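Long-range contacts in type-iv like pilin ttha1219 (Thermus thermophilus, PDB 5G23), which is a type IV-like pilin, probably contributing to surface pili or related structures that serve DNA uptake in natural competence: residues V173-L178 and I228-N233; Y179-V184 and F193-T198; S197-P202 and E224-V229. All blocks are in the same frame, centred on the assembly; numbering follows the deposited sequence.

In the fold
All three contacts gather around the edge of the four-stranded antiparallel sheet where strands 173-184 and 221-230 run side by side. Contact 1 pairs the first half of one strand with the end of the other. In contact 2 the second half of strand 173-184 meets the following loop, and in contact 3 that loop continues along strand 221-230. The centres of contacts 1 and 2 lie about 22 Å apart; contact 3 is about 14 Å from the first and 10 Å from the second. Glu224 joins the last two: its OE1 is 2.7 Å from Tyr179 OH. Leu178 N, 2.9 Å from Trp227 O, carries the strand pairing from contact 1 into contact 3.

Contact 1. Residues V173-L178 and I228-N233; sequences VSALAL and IVQTPN
Leu176 and Val229 form an antiparallel hydrogen-bonded pair, with Leu176 N to Val229 O and Val229 N to Leu176 O both 2.8 Å. On the face they share, Val229 CG2 meets Leu178 CD1 at 3.7 Å; helix 44-61 covers this side, so branched apolar residues suit it. On the other face the small Ala175 and Ala177 lie opposite Gln230 and Ile228; Ile228, with CG1 anti to its carbonyl carbon (chi1 -53°), lays CD1 against Ala177 CB at 3.6 Å. At the partly exposed margin of this face, a water accepts from Gln230 NE2 and is hydrogen-bonded to Ser174 OG.

Thr231 closes the pairing. Its N donates to Ser174 O at 3.0 Å. Thr231 CB lies 4.2 Å from Ser174 O and marks the fork of the side chain. OG1, placed between the backbone N and the carbonyl carbon (chi1 56°), donates to Val173 O at 3.0 Å, coming from above the carbonyl plane. CG2 turns to the apolar side and meets Leu176 CG at 3.9 Å, the two side chains crossing at about a right angle. With a valine here, Val173 O would probably be left without its hydroxyl donor, and this end of the strand pair would be less firmly tied. The whole is an antiparallel strand pair with the N-terminal helix lying across one face, the architecture of a type IV pilin head domain.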
ATOM      1  N   VAL B 173     -11.994  14.165 -15.843  1.00 24.08           N
ATOM      2  CA  VAL B 173     -11.902  14.049 -14.415  1.00 20.99           C
ATOM      3  C   VAL B 173     -10.475  14.309 -13.993  1.00 20.57           C
ATOM      4  O   VAL B 173      -9.572  13.657 -14.428  1.00 21.25           O
ATOM      5  CB  VAL B 173     -12.332  12.635 -13.931  1.00 19.89           C
ATOM      6  CG1 VAL B 173     -12.062  12.445 -12.452  1.00 19.46           C
ATOM      7  CG2 VAL B 173     -13.815  12.414 -14.214  1.00 20.40           C
ATOM      8  N   SER B 174     -10.267  15.291 -13.174  1.00 20.00           N
ATOM      9  CA  SER B 174      -8.911  15.682 -12.816  1.00 20.42           C
ATOM     10  C   SER B 174      -8.422  15.046 -11.509  1.00 18.88           C
ATOM     11  O   SER B 174      -7.218  15.032 -11.271  1.00 18.79           O
ATOM     12  CB  SER B 174      -8.770  17.196 -12.855  1.00 22.23           C
ATOM     13  OG  SER B 174      -9.426  17.795 -11.819  1.00 24.57           O
ATOM     14  N   ALA B 175      -9.349  14.645 -10.641  1.00 17.00           N
ATOM     15  CA  ALA B 175      -8.998  14.084  -9.314  1.00 15.92           C
ATOM     16  C   ALA B 175     -10.124  13.330  -8.696  1.00 15.14           C
ATOM     17  O   ALA B 175     -11.285  13.528  -9.070  1.00 14.42           O
ATOM     18  CB  ALA B 175      -8.504  15.161  -8.383  1.00 16.44           C
ATOM     19  N   LEU B 176      -9.803  12.467  -7.738  1.00 14.93           N
ATOM     20  CA  LEU B 176     -10.770  11.743  -6.917  1.00 14.40           C
ATOM     21  C   LEU B 176     -10.529  12.160  -5.471  1.00 13.83           C
ATOM     22  O   LEU B 176      -9.376  12.388  -5.090  1.00 13.46           O
ATOM     23  CB  LEU B 176     -10.615  10.246  -7.013  1.00 14.40           C
ATOM     24  CG  LEU B 176     -10.763   9.628  -8.399  1.00 15.59           C
ATOM     25  CD1 LEU B 176     -10.494   8.144  -8.322  1.00 15.75           C
ATOM     26  CD2 LEU B 176     -12.159   9.877  -8.967  1.00 15.67           C
ATOM     27  N   ALA B 177     -11.597  12.261  -4.733  1.00 13.05           N
ATOM     28  CA  ALA B 177     -11.534  12.389  -3.299  1.00 13.65           C
ATOM     29  C   ALA B 177     -12.085  11.128  -2.674  1.00 14.23           C
ATOM     30  O   ALA B 177     -13.198  10.687  -2.993  1.00 14.72           O
ATOM     31  CB  ALA B 177     -12.322  13.579  -2.814  1.00 14.39           C
ATOM     32  N   LEU B 178     -11.311  10.532  -1.774  1.00 14.38           N
ATOM     33  CA  LEU B 178     -11.691   9.335  -1.073  1.00 14.70           C
ATOM     34  C   LEU B 178     -11.773   9.594   0.437  1.00 14.76           C
ATOM     35  O   LEU B 178     -10.968  10.370   0.976  1.00 13.55           O
ATOM     36  CB  LEU B 178     -10.698   8.225  -1.365  1.00 17.02           C
ATOM     37  CG  LEU B 178     -10.747   7.849  -2.839  1.00 18.18           C
ATOM     38  CD1 LEU B 178      -9.605   8.550  -3.508  1.00 21.19           C
ATOM     39  CD2 LEU B 178     -10.599   6.381  -3.007  1.00 21.62           C
ATOM     40  N   ILE B 228      -6.927  13.089  -1.503  1.00 13.95           N
ATOM     41  CA  ILE B 228      -7.160  13.466  -2.859  1.00 14.47           C
ATOM     42  C   ILE B 228      -6.128  12.795  -3.718  1.00 15.93           C
ATOM     43  O   ILE B 228      -4.947  12.802  -3.399  1.00 16.73           O
ATOM     44  CB  ILE B 228      -6.987  14.969  -3.058  1.00 15.57           C
ATOM     45  CG1 ILE B 228      -7.822  15.736  -2.067  1.00 15.54           C
ATOM     46  CG2 ILE B 228      -7.325  15.284  -4.513  1.00 16.55           C
ATOM     47  CD1 ILE B 228      -9.312  15.374  -2.054  1.00 15.57           C
ATOM     48  N   VAL B 229      -6.587  12.149  -4.770  1.00 16.43           N
ATOM     49  CA  VAL B 229      -5.744  11.441  -5.739  1.00 17.42           C
ATOM     50  C   VAL B 229      -5.880  12.083  -7.090  1.00 19.34           C
ATOM     51  O   VAL B 229      -6.995  12.143  -7.630  1.00 18.25           O
ATOM     52  CB  VAL B 229      -6.172   9.983  -5.863  1.00 17.92           C
ATOM     53  CG1 VAL B 229      -5.204   9.272  -6.779  1.00 19.85           C
ATOM     54  CG2 VAL B 229      -6.130   9.285  -4.510  1.00 17.91           C
ATOM     55  N   GLN B 230      -4.777  12.621  -7.650  1.00 20.40           N
ATOM     56  CA  GLN B 230      -4.841  13.231  -8.962  1.00 22.41           C
ATOM     57  C   GLN B 230      -5.021  12.097  -9.978  1.00 21.70           C
ATOM     58  O   GLN B 230      -4.507  10.980  -9.778  1.00 21.61           O
ATOM     59  CB  GLN B 230      -3.592  14.086  -9.243  1.00 25.46           C
ATOM     60  CG  GLN B 230      -3.347  15.159  -8.251  1.00 26.52           C
ATOM     61  CD  GLN B 230      -4.432  16.197  -8.197  1.00 28.84           C
ATOM     62  OE1 GLN B 230      -4.922  16.474  -7.116  1.00 30.52           O
ATOM     63  NE2 GLN B 230      -4.859  16.735  -9.326  1.00 29.91           N
ATOM     64  N   THR B 231      -5.735  12.385 -11.077  1.00 20.59           N
ATOM     65  CA  THR B 231      -5.966  11.419 -12.096  1.00 20.71           C
ATOM     66  C   THR B 231      -5.601  12.007 -13.464  1.00 22.81           C
ATOM     67  O   THR B 231      -6.451  12.197 -14.334  1.00 22.97           O
ATOM     68  CB  THR B 231      -7.423  10.933 -12.076  1.00 20.32           C
ATOM     69  OG1 THR B 231      -8.294  12.051 -12.199  1.00 18.94           O
ATOM     70  CG2 THR B 231      -7.768  10.167 -10.786  1.00 19.88           C
ATOM     71  N   PRO B 232      -4.312  12.332 -13.672  1.00 25.38           N
ATOM     72  CA  PRO B 232      -3.934  13.017 -14.897  1.00 26.11           C
ATOM     73  C   PRO B 232      -4.257  12.186 -16.159  1.00 27.71           C
ATOM     74  O   PRO B 232      -4.542  12.762 -17.230  1.00 28.16           O
ATOM     75  CB  PRO B 232      -2.430  13.253 -14.732  1.00 26.98           C
ATOM     76  CG  PRO B 232      -1.995  12.275 -13.697  1.00 26.49           C
ATOM     77  CD  PRO B 232      -3.173  12.136 -12.771  1.00 25.92           C
ATOM     78  N   ASN B 233      -4.240  10.857 -16.072  1.00 28.27           N
ATOM     79  CA  ASN B 233      -4.609  10.064 -17.260  1.00 30.48           C
ATOM     80  C   ASN B 233      -6.081  10.198 -17.633  1.00 30.53           C
ATOM     81  O   ASN B 233      -6.461   9.826 -18.747  1.00 32.50           O
ATOM     82  CB  ASN B 233      -4.232   8.619 -17.051  1.00 32.35           C
ATOM     83  CG  ASN B 233      -2.779   8.439 -16.630  1.00 34.16           C
ATOM     84  OD1 ASN B 233      -2.512   7.735 -15.672  1.00 36.78           O
ATOM     85  ND2 ASN B 233      -1.883   9.099 -17.278  1.00 33.37           N
TER
HETATM   86  O   HOH W   1      -7.372  18.262 -10.060  1.00 40.08           O

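Contact 2. Residues Y179-V184 and F193-T198; sequences YLLASV and FTPGST
Leu181 and Tyr179 reach from the pilin's antiparallel sheet to the loop 193-198, which folds back as a type II beta turn from Thr194 to Ser197. The packed part is small and apolar. With CG anti to the backbone N (chi1 176°), Leu181 projects to the loop and divides its two methyls between two partners. CD1 approaches the Phe193 ring obliquely, 3.9 Å from Phe193 CE2, as the two side chains slide past each other in opposite directions. CD2 meets Pro195 CG, also at 3.9 Å. A leucine suits the place because its fork serves a ring and a proline at once.

Tyr179 comes obliquely to the other part of the same proline, its OH 3.7 Å from Pro195 CB. Toward the proline the phenolic oxygen makes a van der Waals contact; its polar partner is the carboxylate of Glu224, on the neighbouring strand 221-230. Gly196 N donates to the same carboxylate.

The far side of the turn is looser and faces solvent: Thr194 and Ser197 are exposed, and bonds within the turn brace it there. Gly196 has a positive phi of 94°, where a side chain would press on the preceding carbonyl, so glycine fits this corner of the turn. Thr194 O accepts twice from Ser197: from its N at 3.0 Å, and from its OG at 2.8 Å with the hydroxyl in the carbonyl plane.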
ATOM      1  N   TYR B 179     -12.793   9.011   1.064  1.00 14.20           N
ATOM      2  CA  TYR B 179     -13.040   9.184   2.493  1.00 15.21           C
ATOM      3  C   TYR B 179     -13.316   7.832   3.134  1.00 14.74           C
ATOM      4  O   TYR B 179     -14.097   7.066   2.638  1.00 14.46           O
ATOM      5  CB  TYR B 179     -14.238  10.123   2.723  1.00 15.15           C
ATOM      6  CG  TYR B 179     -14.647  10.222   4.156  1.00 15.42           C
ATOM      7  CD1 TYR B 179     -14.047  11.121   5.017  1.00 15.85           C
ATOM      8  CD2 TYR B 179     -15.676   9.398   4.670  1.00 16.37           C
ATOM      9  CE1 TYR B 179     -14.402  11.213   6.349  1.00 15.93           C
ATOM     10  CE2 TYR B 179     -16.065   9.480   6.002  1.00 16.17           C
ATOM     11  CZ  TYR B 179     -15.448  10.418   6.835  1.00 15.90           C
ATOM     12  OH  TYR B 179     -15.780  10.464   8.110  1.00 16.20           O
ATOM     13  N   LEU B 180     -12.648   7.588   4.285  1.00 14.11           N
ATOM     14  CA  LEU B 180     -12.929   6.460   5.115  1.00 13.82           C
ATOM     15  C   LEU B 180     -13.218   6.921   6.558  1.00 14.48           C
ATOM     16  O   LEU B 180     -12.551   7.861   7.084  1.00 13.60           O
ATOM     17  CB  LEU B 180     -11.721   5.522   5.141  1.00 14.06           C
ATOM     18  CG  LEU B 180     -11.461   4.690   3.898  1.00 13.95           C
ATOM     19  CD1 LEU B 180     -10.070   4.070   3.954  1.00 14.80           C
ATOM     20  CD2 LEU B 180     -12.549   3.617   3.822  1.00 14.78           C
ATOM     21  N   LEU B 181     -14.252   6.322   7.148  1.00 14.24           N
ATOM     22  CA  LEU B 181     -14.528   6.409   8.587  1.00 13.89           C
ATOM     23  C   LEU B 181     -14.473   4.994   9.120  1.00 13.79           C
ATOM     24  O   LEU B 181     -15.098   4.092   8.575  1.00 13.82           O
ATOM     25  CB  LEU B 181     -15.870   7.021   8.842  1.00 14.48           C
ATOM     26  CG  LEU B 181     -16.330   7.087  10.259  1.00 15.47           C
ATOM     27  CD1 LEU B 181     -15.530   8.054  11.081  1.00 16.39           C
ATOM     28  CD2 LEU B 181     -17.815   7.478  10.314  1.00 16.34           C
ATOM     29  N   ALA B 182     -13.738   4.799  10.205  1.00 13.84           N
ATOM     30  CA  ALA B 182     -13.637   3.499  10.823  1.00 14.09           C
ATOM     31  C   ALA B 182     -13.731   3.661  12.324  1.00 14.73           C
ATOM     32  O   ALA B 182     -13.442   4.718  12.895  1.00 14.74           O
ATOM     33  CB  ALA B 182     -12.354   2.775  10.449  1.00 14.38           C
ATOM     34  N   SER B 183     -14.106   2.562  12.963  1.00 14.94           N
ATOM     35  CA  SER B 183     -14.169   2.488  14.436  1.00 15.23           C
ATOM     36  C   SER B 183     -13.588   1.217  14.961  1.00 15.99           C
ATOM     37  O   SER B 183     -13.584   0.167  14.304  1.00 15.49           O
ATOM     38  CB  SER B 183     -15.631   2.615  14.930  1.00 15.40           C
ATOM     39  OG  SER B 183     -16.415   1.448  14.624  1.00 15.79           O
ATOM     40  N   VAL B 184     -13.170   1.309  16.207  1.00 16.97           N
ATOM     41  CA  VAL B 184     -12.676   0.149  16.965  1.00 18.19           C
ATOM     42  C   VAL B 184     -13.019   0.312  18.437  1.00 18.89           C
ATOM     43  O   VAL B 184     -13.129   1.456  18.942  1.00 19.61           O
ATOM     44  CB  VAL B 184     -11.101   0.019  16.924  1.00 18.59           C
ATOM     45  CG1 VAL B 184     -10.582  -0.407  15.590  1.00 18.69           C
ATOM     46  CG2 VAL B 184     -10.416   1.271  17.390  1.00 18.97           C
ATOM     47  N   PHE B 193     -17.648  11.109  18.391  1.00 25.47           N
ATOM     48  CA  PHE B 193     -16.903  11.667  17.298  1.00 25.47           C
ATOM     49  C   PHE B 193     -17.895  12.251  16.281  1.00 23.59           C
ATOM     50  O   PHE B 193     -18.954  11.713  16.077  1.00 23.75           O
ATOM     51  CB  PHE B 193     -16.078  10.558  16.664  1.00 25.31           C
ATOM     52  CG  PHE B 193     -15.219  11.012  15.579  1.00 24.80           C
ATOM     53  CD1 PHE B 193     -14.045  11.694  15.865  1.00 24.83           C
ATOM     54  CD2 PHE B 193     -15.574  10.768  14.250  1.00 24.15           C
ATOM     55  CE1 PHE B 193     -13.222  12.131  14.860  1.00 25.38           C
ATOM     56  CE2 PHE B 193     -14.761  11.198  13.241  1.00 23.34           C
ATOM     57  CZ  PHE B 193     -13.591  11.891  13.526  1.00 23.38           C
ATOM     58  N   THR B 194     -17.513  13.393  15.707  1.00 23.97           N
ATOM     59  CA  THR B 194     -18.282  14.040  14.647  1.00 24.18           C
ATOM     60  C   THR B 194     -17.571  13.861  13.290  1.00 20.95           C
ATOM     61  O   THR B 194     -16.553  14.501  13.025  1.00 18.72           O
ATOM     62  CB  THR B 194     -18.502  15.556  14.902  1.00 25.77           C
ATOM     63  OG1 THR B 194     -19.170  15.706  16.163  1.00 27.39           O
ATOM     64  CG2 THR B 194     -19.402  16.131  13.815  1.00 26.02           C
ATOM     65  N   PRO B 195     -18.140  12.978  12.436  1.00 20.15           N
ATOM     66  CA  PRO B 195     -17.471  12.789  11.150  1.00 20.03           C
ATOM     67  C   PRO B 195     -17.371  14.107  10.414  1.00 20.94           C
ATOM     68  O   PRO B 195     -18.328  14.864  10.420  1.00 20.68           O
ATOM     69  CB  PRO B 195     -18.400  11.815  10.418  1.00 19.66           C
ATOM     70  CG  PRO B 195     -18.951  10.973  11.574  1.00 19.91           C
ATOM     71  CD  PRO B 195     -19.266  12.040  12.595  1.00 20.20           C
ATOM     72  N   GLY B 196     -16.248  14.315   9.741  1.00 20.06           N
ATOM     73  CA  GLY B 196     -15.944  15.549   9.044  1.00 21.05           C
ATOM     74  C   GLY B 196     -15.135  16.533   9.881  1.00 20.86           C
ATOM     75  O   GLY B 196     -14.505  17.430   9.336  1.00 22.63           O
ATOM     76  N   SER B 197     -15.094  16.329  11.191  1.00 21.29           N
ATOM     77  CA  SER B 197     -14.462  17.309  12.078  1.00 22.17           C
ATOM     78  C   SER B 197     -12.947  17.381  11.920  1.00 22.17           C
ATOM     79  O   SER B 197     -12.348  18.411  12.261  1.00 23.96           O
ATOM     80  CB  SER B 197     -14.852  17.055  13.519  1.00 23.71           C
ATOM     81  OG  SER B 197     -14.339  15.852  14.008  1.00 23.29           O
ATOM     82  N   THR B 198     -12.293  16.331  11.391  1.00 19.95           N
ATOM     83  CA  THR B 198     -10.868  16.326  11.283  1.00 20.00           C
ATOM     84  C   THR B 198     -10.356  16.521   9.859  1.00 20.69           C
ATOM     85  O   THR B 198      -9.163  16.250   9.590  1.00 20.28           O
ATOM     86  CB  THR B 198     -10.221  15.042  11.897  1.00 20.74           C
ATOM     87  OG1 THR B 198     -10.503  13.916  11.083  1.00 18.82           O
ATOM     88  CG2 THR B 198     -10.710  14.797  13.299  1.00 21.86           C
TER

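Contact 3. Residues S197-P202 and E224-V229; sequences STLSYP and EKLWIV
Glu224 OE2 is gripped twice by Thr198, from the backbone N at 2.9 Å and from OG1 at 2.6 Å. Glu224 stands on strand 221-230, at the edge of the pilin's four-stranded antiparallel sheet within this chain, and this pair of hydrogen bonds ties the irregular segment 197-202 alongside it. The hydroxyl takes the anti lone pair of OE2, whereas the N-H arrives nearly along the carbon-oxygen axis. With OG1 placed between its own N and carbonyl carbon (chi1 71°), Thr198 turns hydroxyl and N-H to the same oxygen. Two waters also donate to Thr198 OG1; one accepts from Glu224 N and the other donates to Glu224 O, so the two waters bridge the hydroxyl to the strand backbone.

Glu224 OE1 is hydrogen-bonded to Gly196 N and Tyr179 OH. With both oxygens engaged, the carboxylate is held against rotation, and the surrounding donors are likely to favour its charged form.

Beyond the polar end the contact turns apolar. Leu199 crosses the glutamate obliquely, its CD2 3.6 Å from Glu224 OE2, and the same methyl lies 3.7 Å from Leu226 CB, the two leucine side chains crossing at about a right angle. Leu226 CD2 then comes to Tyr201 CD1 at 3.9 Å. The tyrosine ring is in turn covered on one face, toward its rim, by Leu199 CB. Leucines suit this strip, since their branched ends offer methyls to both the loop and the strand. At the far end Pro202 CG packs against the terminal methyl of Ile228, 3.8 Å from Ile228 CD1.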
ATOM      1  N   SER B 197     -15.094  16.329  11.191  1.00 21.29           N
ATOM      2  CA  SER B 197     -14.462  17.309  12.078  1.00 22.17           C
ATOM      3  C   SER B 197     -12.947  17.381  11.920  1.00 22.17           C
ATOM      4  O   SER B 197     -12.348  18.411  12.261  1.00 23.96           O
ATOM      5  CB  SER B 197     -14.852  17.055  13.519  1.00 23.71           C
ATOM      6  OG  SER B 197     -14.339  15.852  14.008  1.00 23.29           O
ATOM      7  N   THR B 198     -12.293  16.331  11.391  1.00 19.95           N
ATOM      8  CA  THR B 198     -10.868  16.326  11.283  1.00 20.00           C
ATOM      9  C   THR B 198     -10.356  16.521   9.859  1.00 20.69           C
ATOM     10  O   THR B 198      -9.163  16.250   9.590  1.00 20.28           O
ATOM     11  CB  THR B 198     -10.221  15.042  11.897  1.00 20.74           C
ATOM     12  OG1 THR B 198     -10.503  13.916  11.083  1.00 18.82           O
ATOM     13  CG2 THR B 198     -10.710  14.797  13.299  1.00 21.86           C
ATOM     14  N   LEU B 199     -11.225  16.932   8.922  1.00 18.93           N
ATOM     15  CA  LEU B 199     -10.812  16.977   7.534  1.00 19.07           C
ATOM     16  C   LEU B 199     -10.344  18.346   7.092  1.00 20.56           C
ATOM     17  O   LEU B 199     -10.786  19.348   7.652  1.00 20.67           O
ATOM     18  CB  LEU B 199     -11.986  16.529   6.628  1.00 18.36           C
ATOM     19  CG  LEU B 199     -12.608  15.174   7.009  1.00 17.12           C
ATOM     20  CD1 LEU B 199     -13.701  14.880   5.986  1.00 16.42           C
ATOM     21  CD2 LEU B 199     -11.504  14.125   7.055  1.00 16.75           C
ATOM     22  N   SER B 200      -9.454  18.369   6.137  1.00 20.75           N
ATOM     23  CA  SER B 200      -9.070  19.595   5.432  1.00 23.48           C
ATOM     24  C   SER B 200      -9.566  19.439   4.051  1.00 21.93           C
ATOM     25  O   SER B 200      -9.063  18.597   3.319  1.00 24.06           O
ATOM     26  CB  SER B 200      -7.553  19.740   5.327  1.00 26.21           C
ATOM     27  OG  SER B 200      -7.047  19.898   6.605  1.00 33.40           O
ATOM     28  N   TYR B 201     -10.560  20.196   3.670  1.00 20.15           N
ATOM     29  CA  TYR B 201     -11.158  19.980   2.364  1.00 19.75           C
ATOM     30  C   TYR B 201     -10.462  20.804   1.319  1.00 21.09           C
ATOM     31  O   TYR B 201     -10.138  21.968   1.534  1.00 22.57           O
ATOM     32  CB  TYR B 201     -12.630  20.373   2.391  1.00 20.13           C
ATOM     33  CG  TYR B 201     -13.495  19.581   3.276  1.00 20.27           C
ATOM     34  CD1 TYR B 201     -14.104  18.408   2.843  1.00 20.81           C
ATOM     35  CD2 TYR B 201     -13.775  20.016   4.589  1.00 21.51           C
ATOM     36  CE1 TYR B 201     -14.980  17.700   3.663  1.00 21.30           C
ATOM     37  CE2 TYR B 201     -14.648  19.333   5.393  1.00 21.87           C
ATOM     38  CZ  TYR B 201     -15.228  18.177   4.943  1.00 21.16           C
ATOM     39  OH  TYR B 201     -16.102  17.507   5.804  1.00 23.00           O
ATOM     40  N   PRO B 202     -10.308  20.256   0.126  1.00 20.03           N
ATOM     41  CA  PRO B 202      -9.985  21.115  -0.954  1.00 20.48           C
ATOM     42  C   PRO B 202     -11.103  22.050  -1.377  1.00 20.76           C
ATOM     43  O   PRO B 202     -12.266  21.845  -1.048  1.00 20.59           O
ATOM     44  CB  PRO B 202      -9.710  20.115  -2.094  1.00 21.09           C
ATOM     45  CG  PRO B 202     -10.592  18.968  -1.805  1.00 19.96           C
ATOM     46  CD  PRO B 202     -10.725  18.919  -0.311  1.00 20.14           C
ATOM     47  N   GLU B 224     -10.983   9.034  10.948  1.00 14.63           N
ATOM     48  CA  GLU B 224     -11.361   9.225   9.539  1.00 14.37           C
ATOM     49  C   GLU B 224     -10.215   9.751   8.728  1.00 14.28           C
ATOM     50  O   GLU B 224      -9.212  10.248   9.256  1.00 13.52           O
ATOM     51  CB  GLU B 224     -12.554  10.181   9.438  1.00 15.42           C
ATOM     52  CG  GLU B 224     -12.153  11.633   9.837  1.00 15.78           C
ATOM     53  CD  GLU B 224     -13.288  12.614   9.893  1.00 17.64           C
ATOM     54  OE1 GLU B 224     -14.467  12.262   9.581  1.00 18.38           O
ATOM     55  OE2 GLU B 224     -13.004  13.768  10.338  1.00 17.69           O
ATOM     56  N   LYS B 225     -10.315   9.608   7.406  1.00 13.99           N
ATOM     57  CA  LYS B 225      -9.315  10.102   6.579  1.00 14.72           C
ATOM     58  C   LYS B 225      -9.935  10.514   5.241  1.00 14.57           C
ATOM     59  O   LYS B 225     -10.687   9.770   4.662  1.00 14.23           O
ATOM     60  CB  LYS B 225      -8.198   9.108   6.349  1.00 15.59           C
ATOM     61  CG  LYS B 225      -6.961   9.812   5.775  1.00 16.85           C
ATOM     62  CD  LYS B 225      -5.849   8.833   5.586  1.00 19.31           C
ATOM     63  CE  LYS B 225      -4.638   9.495   4.959  1.00 20.19           C
ATOM     64  NZ  LYS B 225      -3.972  10.363   5.962  1.00 21.52           N
ATOM     65  N   LEU B 226      -9.601  11.723   4.824  1.00 13.71           N
ATOM     66  CA  LEU B 226      -9.900  12.228   3.469  1.00 13.70           C
ATOM     67  C   LEU B 226      -8.590  12.396   2.716  1.00 13.90           C
ATOM     68  O   LEU B 226      -7.666  13.039   3.215  1.00 14.31           O
ATOM     69  CB  LEU B 226     -10.606  13.568   3.525  1.00 14.21           C
ATOM     70  CG  LEU B 226     -10.921  14.286   2.209  1.00 15.56           C
ATOM     71  CD1 LEU B 226     -11.993  13.553   1.456  1.00 16.00           C
ATOM     72  CD2 LEU B 226     -11.337  15.707   2.454  1.00 17.04           C
ATOM     73  N   TRP B 227      -8.519  11.879   1.473  1.00 13.08           N
ATOM     74  CA  TRP B 227      -7.354  12.102   0.662  1.00 14.09           C
ATOM     75  C   TRP B 227      -7.743  12.318  -0.809  1.00 13.91           C
ATOM     76  O   TRP B 227      -8.763  11.790  -1.240  1.00 12.70           O
ATOM     77  CB  TRP B 227      -6.309  11.014   0.901  1.00 14.56           C
ATOM     78  CG  TRP B 227      -6.606   9.635   0.380  1.00 15.00           C
ATOM     79  CD1 TRP B 227      -5.968   9.074  -0.615  1.00 16.62           C
ATOM     80  CD2 TRP B 227      -7.486   8.654   0.900  1.00 14.65           C
ATOM     81  NE1 TRP B 227      -6.413   7.821  -0.840  1.00 16.82           N
ATOM     82  CE2 TRP B 227      -7.360   7.531   0.097  1.00 15.88           C
ATOM     83  CE3 TRP B 227      -8.443   8.636   1.928  1.00 14.99           C
ATOM     84  CZ2 TRP B 227      -8.108   6.380   0.292  1.00 15.62           C
ATOM     85  CZ3 TRP B 227      -9.142   7.466   2.191  1.00 14.83           C
ATOM     86  CH2 TRP B 227      -8.996   6.341   1.355  1.00 15.26           C
ATOM     87  N   ILE B 228      -6.927  13.089  -1.503  1.00 13.95           N
ATOM     88  CA  ILE B 228      -7.160  13.466  -2.859  1.00 14.47           C
ATOM     89  C   ILE B 228      -6.128  12.795  -3.718  1.00 15.93           C
ATOM     90  O   ILE B 228      -4.947  12.802  -3.399  1.00 16.73           O
ATOM     91  CB  ILE B 228      -6.987  14.969  -3.058  1.00 15.57           C
ATOM     92  CG1 ILE B 228      -7.822  15.736  -2.067  1.00 15.54           C
ATOM     93  CG2 ILE B 228      -7.325  15.284  -4.513  1.00 16.55           C
ATOM     94  CD1 ILE B 228      -9.312  15.374  -2.054  1.00 15.57           C
ATOM     95  N   VAL B 229      -6.587  12.149  -4.770  1.00 16.43           N
ATOM     96  CA  VAL B 229      -5.744  11.441  -5.739  1.00 17.42           C
ATOM     97  C   VAL B 229      -5.880  12.083  -7.090  1.00 19.34           C
ATOM     98  O   VAL B 229      -6.995  12.143  -7.630  1.00 18.25           O
ATOM     99  CB  VAL B 229      -6.172   9.983  -5.863  1.00 17.92           C
ATOM    100  CG1 VAL B 229      -5.204   9.272  -6.779  1.00 19.85           C
ATOM    101  CG2 VAL B 229      -6.130   9.285  -4.510  1.00 17.91           C
TER
HETATM  102  O   HOH W   2      -9.749  11.279  12.595  1.00 16.74           O
HETATM  103  O   HOH W   3      -8.591  12.966   9.393  1.00 18.31           O